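Local coordinates for putative glycoside hydrolase (PDB 3GYC), which is a putative glycoside hydrolase with a cellulase-like TIM-barrel fold and probably cleaves glycosidic bonds in carbohydrates, at residues Thr331-Thr345 with Leu366-Leu379. Numbering follows the deposited sequence. Where two conformers were deposited one is given.
Sequences TITAARTGMWVGVAT and LTSIIRSSPLDESL
Ala335 faces Ile370 where the ends of helices 321-337 and 360-371 run side by side, their local axes 9.5 Å apart and nearly parallel at 15°. Gly338, the first residue after the helix, has positive phi; a side chain there would press on Asp376 N, and its bare CA meets Pro374 O in a CA-H...O contact. Its carbonyl accepts the one hydrogen bond between the segments, from Asp376 N (2.8 Å, N-H...O 159°).

Small Ala335 suits the close helix approach: Ala335 CB lies 3.4 Å from Ser373 OG, which donates a hydrogen bond to Ile369 O from above the carbonyl plane. Ile370 places CG1 anti to its carbonyl carbon (chi1 -73°), which carries CD1 between helix and strand, 3.7 Å from Thr331 CG2 and 3.6 Å from Val343 O. Nearer the partly exposed side, the side chains of Ile332 and Leu366 cross at about a right angle, Ile332 CG1 3.7 Å from Leu366 CD2, while Leu366 CD1 reaches Thr345 CG2.

Selenomethionine Met339 bends at chi2 and chi3, laying SE against Asp376 CB and bringing CE to Leu379 CD2 (3.5 Å). Asp376 N-caps helix 377-380: OD2 takes Ser378 N through its anti lone pair and Ser378 OG from above the carboxylate plane, while OD1 forms a salt bridge with Arg295. Leu375 CD2 lies 3.4 Å from Trp340 O and also packs on Val341 CG1.

Strand 340-343, eighth of the (beta/alpha)8 barrel, is bonded between the first, 17-23, and the seventh, 301-303; helix 321-337 leads into it and helix 360-371 follows, both packing outside the barrel.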
loop_
_atom_site.group_PDB
_atom_site.type_symbol
_atom_site.label_atom_id
_atom_site.label_comp_id
_atom_site.label_asym_id
_atom_site.label_seq_id
_atom_site.Cartn_x
_atom_site.Cartn_y
_atom_site.Cartn_z
ATOM N N THR A 331 -13.713 -1.574 -6.088
ATOM C CA THR A 331 -13.335 -2.973 -5.892
ATOM C C THR A 331 -13.874 -3.891 -6.984
ATOM O O THR A 331 -13.106 -4.606 -7.617
ATOM C CB THR A 331 -13.814 -3.507 -4.536
ATOM O OG1 THR A 331 -13.301 -2.685 -3.484
ATOM C CG2 THR A 331 -13.340 -4.924 -4.336
ATOM N N ILE A 332 -15.196 -3.835 -7.188
ATOM C CA ILE A 332 -15.885 -4.653 -8.183
ATOM C C ILE A 332 -15.387 -4.361 -9.605
ATOM O O ILE A 332 -15.236 -5.282 -10.409
ATOM C CB ILE A 332 -17.440 -4.484 -8.049
ATOM C CG1 ILE A 332 -17.920 -5.140 -6.731
ATOM C CG2 ILE A 332 -18.153 -5.108 -9.220
ATOM C CD1 ILE A 332 -19.392 -4.801 -6.384
ATOM N N THR A 333 -15.111 -3.095 -9.909
ATOM C CA THR A 333 -14.602 -2.684 -11.232
ATOM C C THR A 333 -13.209 -3.259 -11.495
ATOM O O THR A 333 -12.943 -3.853 -12.571
ATOM C CB THR A 333 -14.548 -1.120 -11.376
ATOM O OG1 THR A 333 -15.835 -0.549 -11.098
ATOM C CG2 THR A 333 -14.103 -0.703 -12.780
ATOM N N ALA A 334 -12.334 -3.119 -10.497
ATOM C CA ALA A 334 -10.963 -3.645 -10.610
ATOM C C ALA A 334 -10.974 -5.177 -10.742
ATOM O O ALA A 334 -10.326 -5.742 -11.631
ATOM C CB ALA A 334 -10.133 -3.240 -9.435
ATOM N N ALA A 335 -11.725 -5.830 -9.870
ATOM C CA ALA A 335 -11.782 -7.275 -9.841
ATOM C C ALA A 335 -12.261 -7.855 -11.184
ATOM O O ALA A 335 -11.765 -8.878 -11.642
ATOM C CB ALA A 335 -12.681 -7.755 -8.701
ATOM N N ARG A 336 -13.184 -7.176 -11.840
ATOM C CA ARG A 336 -13.752 -7.700 -13.059
ATOM C C ARG A 336 -12.782 -7.658 -14.263
ATOM O O ARG A 336 -12.927 -8.432 -15.193
ATOM C CB ARG A 336 -15.073 -6.972 -13.352
ATOM C CG ARG A 336 -15.954 -7.719 -14.293
ATOM C CD ARG A 336 -17.299 -7.043 -14.536
ATOM N NE ARG A 336 -18.301 -7.224 -13.479
ATOM C CZ ARG A 336 -18.740 -6.257 -12.691
ATOM N NH1 ARG A 336 -18.259 -5.043 -12.830
ATOM N NH2 ARG A 336 -19.678 -6.500 -11.791
ATOM N N THR A 337 -11.785 -6.780 -14.241
ATOM C CA THR A 337 -10.830 -6.680 -15.363
ATOM C C THR A 337 -9.907 -7.880 -15.568
ATOM O O THR A 337 -9.398 -8.077 -16.660
ATOM C CB THR A 337 -9.880 -5.495 -15.208
ATOM O OG1 THR A 337 -8.985 -5.758 -14.119
ATOM C CG2 THR A 337 -10.686 -4.197 -15.008
ATOM N N GLY A 338 -9.672 -8.645 -14.511
ATOM C CA GLY A 338 -8.776 -9.805 -14.569
ATOM C C GLY A 338 -7.298 -9.481 -14.409
ATOM O O GLY A 338 -6.469 -10.382 -14.368
HETATM N N MSE A 339 -6.949 -8.201 -14.308
HETATM C CA MSE A 339 -5.539 -7.822 -14.177
HETATM C C MSE A 339 -5.046 -7.725 -12.741
HETATM O O MSE A 339 -3.844 -7.658 -12.529
HETATM C CB MSE A 339 -5.284 -6.514 -14.919
HETATM C CG MSE A 339 -5.548 -6.624 -16.427
HETATM SE SE MSE A 339 -4.613 -7.981 -17.345
HETATM C CE MSE A 339 -2.884 -7.759 -16.446
ATOM N N TRP A 340 -5.942 -7.704 -11.760
ATOM C CA TRP A 340 -5.511 -7.570 -10.375
ATOM C C TRP A 340 -5.338 -8.920 -9.686
ATOM O O TRP A 340 -6.206 -9.766 -9.768
ATOM C CB TRP A 340 -6.495 -6.695 -9.587
ATOM C CG TRP A 340 -6.194 -5.201 -9.566
ATOM C CD1 TRP A 340 -5.564 -4.553 -8.570
ATOM C CD2 TRP A 340 -6.561 -4.202 -10.527
ATOM N NE1 TRP A 340 -5.462 -3.233 -8.842
ATOM C CE2 TRP A 340 -6.076 -2.975 -10.038
ATOM C CE3 TRP A 340 -7.237 -4.222 -11.757
ATOM C CZ2 TRP A 340 -6.237 -1.787 -10.719
ATOM C CZ3 TRP A 340 -7.410 -3.031 -12.432
ATOM C CH2 TRP A 340 -6.902 -1.829 -11.921
ATOM N N VAL A 341 -4.192 -9.123 -9.052
ATOM C CA VAL A 341 -3.904 -10.337 -8.279
ATOM C C VAL A 341 -4.069 -10.088 -6.776
ATOM O O VAL A 341 -4.166 -11.025 -5.989
ATOM C CB VAL A 341 -2.462 -10.890 -8.587
ATOM C CG1 VAL A 341 -2.353 -11.305 -10.071
ATOM C CG2 VAL A 341 -1.405 -9.870 -8.248
ATOM N N GLY A 342 -4.103 -8.814 -6.403
ATOM C CA GLY A 342 -4.312 -8.364 -5.040
ATOM C C GLY A 342 -5.194 -7.121 -5.064
ATOM O O GLY A 342 -4.808 -6.091 -5.618
ATOM N N VAL A 343 -6.377 -7.202 -4.457
ATOM C CA VAL A 343 -7.302 -6.091 -4.447
ATOM C C VAL A 343 -7.736 -5.742 -3.034
ATOM O O VAL A 343 -8.054 -6.629 -2.305
ATOM C CB VAL A 343 -8.557 -6.429 -5.278
ATOM C CG1 VAL A 343 -9.463 -5.187 -5.384
ATOM C CG2 VAL A 343 -8.174 -6.957 -6.636
ATOM N N ALA A 344 -7.643 -4.449 -2.641
ATOM C CA ALA A 344 -8.101 -3.942 -1.361
ATOM C C ALA A 344 -9.460 -3.285 -1.619
ATOM O O ALA A 344 -9.735 -2.857 -2.741
ATOM C CB ALA A 344 -7.146 -2.913 -0.798
ATOM N N THR A 345 -10.292 -3.240 -0.596
ATOM C CA THR A 345 -11.593 -2.580 -0.667
ATOM C C THR A 345 -11.392 -1.119 -0.308
ATOM O O THR A 345 -12.129 -0.261 -0.801
ATOM C CB THR A 345 -12.609 -3.230 0.281
ATOM O OG1 THR A 345 -12.079 -3.208 1.609
ATOM C CG2 THR A 345 -12.925 -4.669 -0.170
ATOM N N LEU A 366 -17.605 -8.347 -0.776
ATOM C CA LEU A 366 -16.522 -7.864 -1.641
ATOM C C LEU A 366 -15.326 -8.786 -1.700
ATOM O O LEU A 366 -14.751 -8.996 -2.784
ATOM C CB LEU A 366 -16.076 -6.450 -1.243
ATOM C CG LEU A 366 -17.052 -5.310 -1.517
ATOM C CD1 LEU A 366 -16.554 -3.962 -0.925
ATOM C CD2 LEU A 366 -17.362 -5.178 -3.044
ATOM N N THR A 367 -14.926 -9.333 -0.544
ATOM C CA THR A 367 -13.806 -10.274 -0.550
ATOM C C THR A 367 -14.198 -11.543 -1.290
ATOM O O THR A 367 -13.343 -12.136 -1.961
ATOM C CB THR A 367 -13.225 -10.555 0.832
ATOM O OG1 THR A 367 -14.227 -11.121 1.673
ATOM C CG2 THR A 367 -12.678 -9.245 1.421
ATOM N N SER A 368 -15.470 -11.947 -1.220
ATOM C CA SER A 368 -15.929 -13.104 -1.992
ATOM C C SER A 368 -15.739 -12.810 -3.494
ATOM O O SER A 368 -15.236 -13.635 -4.238
ATOM C CB SER A 368 -17.398 -13.436 -1.711
ATOM O OG SER A 368 -17.767 -14.677 -2.313
ATOM N N ILE A 369 -16.144 -11.634 -3.935
ATOM C CA ILE A 369 -15.999 -11.273 -5.342
ATOM C C ILE A 369 -14.528 -11.262 -5.782
ATOM O O ILE A 369 -14.173 -11.790 -6.855
ATOM C CB ILE A 369 -16.641 -9.908 -5.621
ATOM C CG1 ILE A 369 -18.180 -10.020 -5.623
ATOM C CG2 ILE A 369 -16.157 -9.345 -6.972
ATOM C CD1 ILE A 369 -18.891 -8.674 -5.349
ATOM N N ILE A 370 -13.673 -10.678 -4.942
ATOM C CA ILE A 370 -12.258 -10.551 -5.249
ATOM C C ILE A 370 -11.627 -11.927 -5.396
ATOM O O ILE A 370 -10.977 -12.217 -6.401
ATOM C CB ILE A 370 -11.504 -9.828 -4.153
ATOM C CG1 ILE A 370 -11.824 -8.338 -4.142
ATOM C CG2 ILE A 370 -9.976 -10.044 -4.336
ATOM C CD1 ILE A 370 -11.481 -7.677 -2.780
ATOM N N ARG A 371 -11.855 -12.779 -4.398
ATOM C CA ARG A 371 -11.216 -14.092 -4.372
ATOM C C ARG A 371 -11.755 -15.121 -5.385
ATOM O O ARG A 371 -11.124 -16.138 -5.618
ATOM C CB ARG A 371 -11.222 -14.630 -2.948
ATOM C CG ARG A 371 -10.344 -13.752 -2.045
ATOM C CD ARG A 371 -10.537 -14.076 -0.592
ATOM N NE ARG A 371 -10.264 -15.474 -0.317
ATOM C CZ ARG A 371 -10.230 -16.007 0.901
ATOM N NH1 ARG A 371 -10.442 -15.267 1.994
ATOM N NH2 ARG A 371 -9.953 -17.293 1.028
ATOM N N SER A 372 -12.879 -14.823 -6.002
ATOM C CA SER A 372 -13.452 -15.688 -7.027
ATOM C C SER A 372 -13.336 -15.023 -8.411
ATOM O O SER A 372 -13.889 -15.525 -9.357
ATOM C CB SER A 372 -14.910 -15.989 -6.706
ATOM O OG SER A 372 -15.657 -14.801 -6.816
ATOM N N SER A 373 -12.636 -13.897 -8.532
ATOM C CA SER A 373 -12.450 -13.293 -9.845
ATOM C C SER A 373 -11.360 -14.044 -10.642
ATOM O O SER A 373 -10.284 -14.293 -10.140
ATOM C CB SER A 373 -12.120 -11.812 -9.725
ATOM O OG SER A 373 -13.216 -11.108 -9.163
ATOM N N PRO A 374 -11.675 -14.478 -11.874
ATOM C CA PRO A 374 -10.646 -15.108 -12.709
ATOM C C PRO A 374 -9.585 -14.115 -13.181
ATOM O O PRO A 374 -9.896 -12.950 -13.412
ATOM C CB PRO A 374 -11.446 -15.611 -13.910
ATOM C CG PRO A 374 -12.643 -14.799 -13.946
ATOM C CD PRO A 374 -12.970 -14.397 -12.563
ATOM N N LEU A 375 -8.353 -14.580 -13.330
ATOM C CA LEU A 375 -7.221 -13.772 -13.813
ATOM C C LEU A 375 -7.130 -13.782 -15.340
ATOM O O LEU A 375 -7.465 -14.773 -15.972
ATOM C CB LEU A 375 -5.906 -14.314 -13.230
ATOM C CG LEU A 375 -5.728 -14.137 -11.714
ATOM C CD1 LEU A 375 -4.430 -14.804 -11.257
ATOM C CD2 LEU A 375 -5.733 -12.685 -11.405
ATOM N N ASP A 376 -6.638 -12.690 -15.916
ATOM C CA ASP A 376 -6.488 -12.557 -17.377
ATOM C C ASP A 376 -5.427 -13.542 -17.896
ATOM O O ASP A 376 -4.456 -13.853 -17.207
ATOM C CB ASP A 376 -6.136 -11.105 -17.696
ATOM C CG ASP A 376 -6.231 -10.765 -19.164
ATOM O OD1 ASP A 376 -7.215 -10.122 -19.558
ATOM O OD2 ASP A 376 -5.342 -11.161 -19.935
ATOM N N GLU A 377 -5.627 -14.060 -19.106
ATOM C CA GLU A 377 -4.670 -15.003 -19.709
ATOM C C GLU A 377 -3.328 -14.341 -20.007
ATOM O O GLU A 377 -2.318 -15.019 -20.128
ATOM C CB GLU A 377 -5.256 -15.755 -20.939
ATOM C CG GLU A 377 -5.160 -15.100 -22.331
ATOM C CD GLU A 377 -5.673 -16.055 -23.462
ATOM O OE1 GLU A 377 -6.903 -16.203 -23.598
ATOM O OE2 GLU A 377 -4.865 -16.663 -24.236
ATOM N N SER A 378 -3.294 -13.019 -20.095
ATOM C CA SER A 378 -2.018 -12.326 -20.243
ATOM C C SER A 378 -1.105 -12.579 -19.027
ATOM O O SER A 378 0.105 -12.415 -19.125
ATOM C CB SER A 378 -2.227 -10.844 -20.414
ATOM O OG SER A 378 -2.820 -10.280 -19.257
ATOM N N LEU A 379 -1.704 -12.960 -17.898
ATOM C CA LEU A 379 -0.951 -13.283 -16.667
ATOM C C LEU A 379 -0.756 -14.774 -16.441
ATOM O O LEU A 379 0.281 -15.196 -15.944
ATOM C CB LEU A 379 -1.660 -12.728 -15.430
ATOM C CG LEU A 379 -1.936 -11.229 -15.368
ATOM C CD1 LEU A 379 -2.587 -10.923 -14.023
ATOM C CD2 LEU A 379 -0.673 -10.400 -15.593
#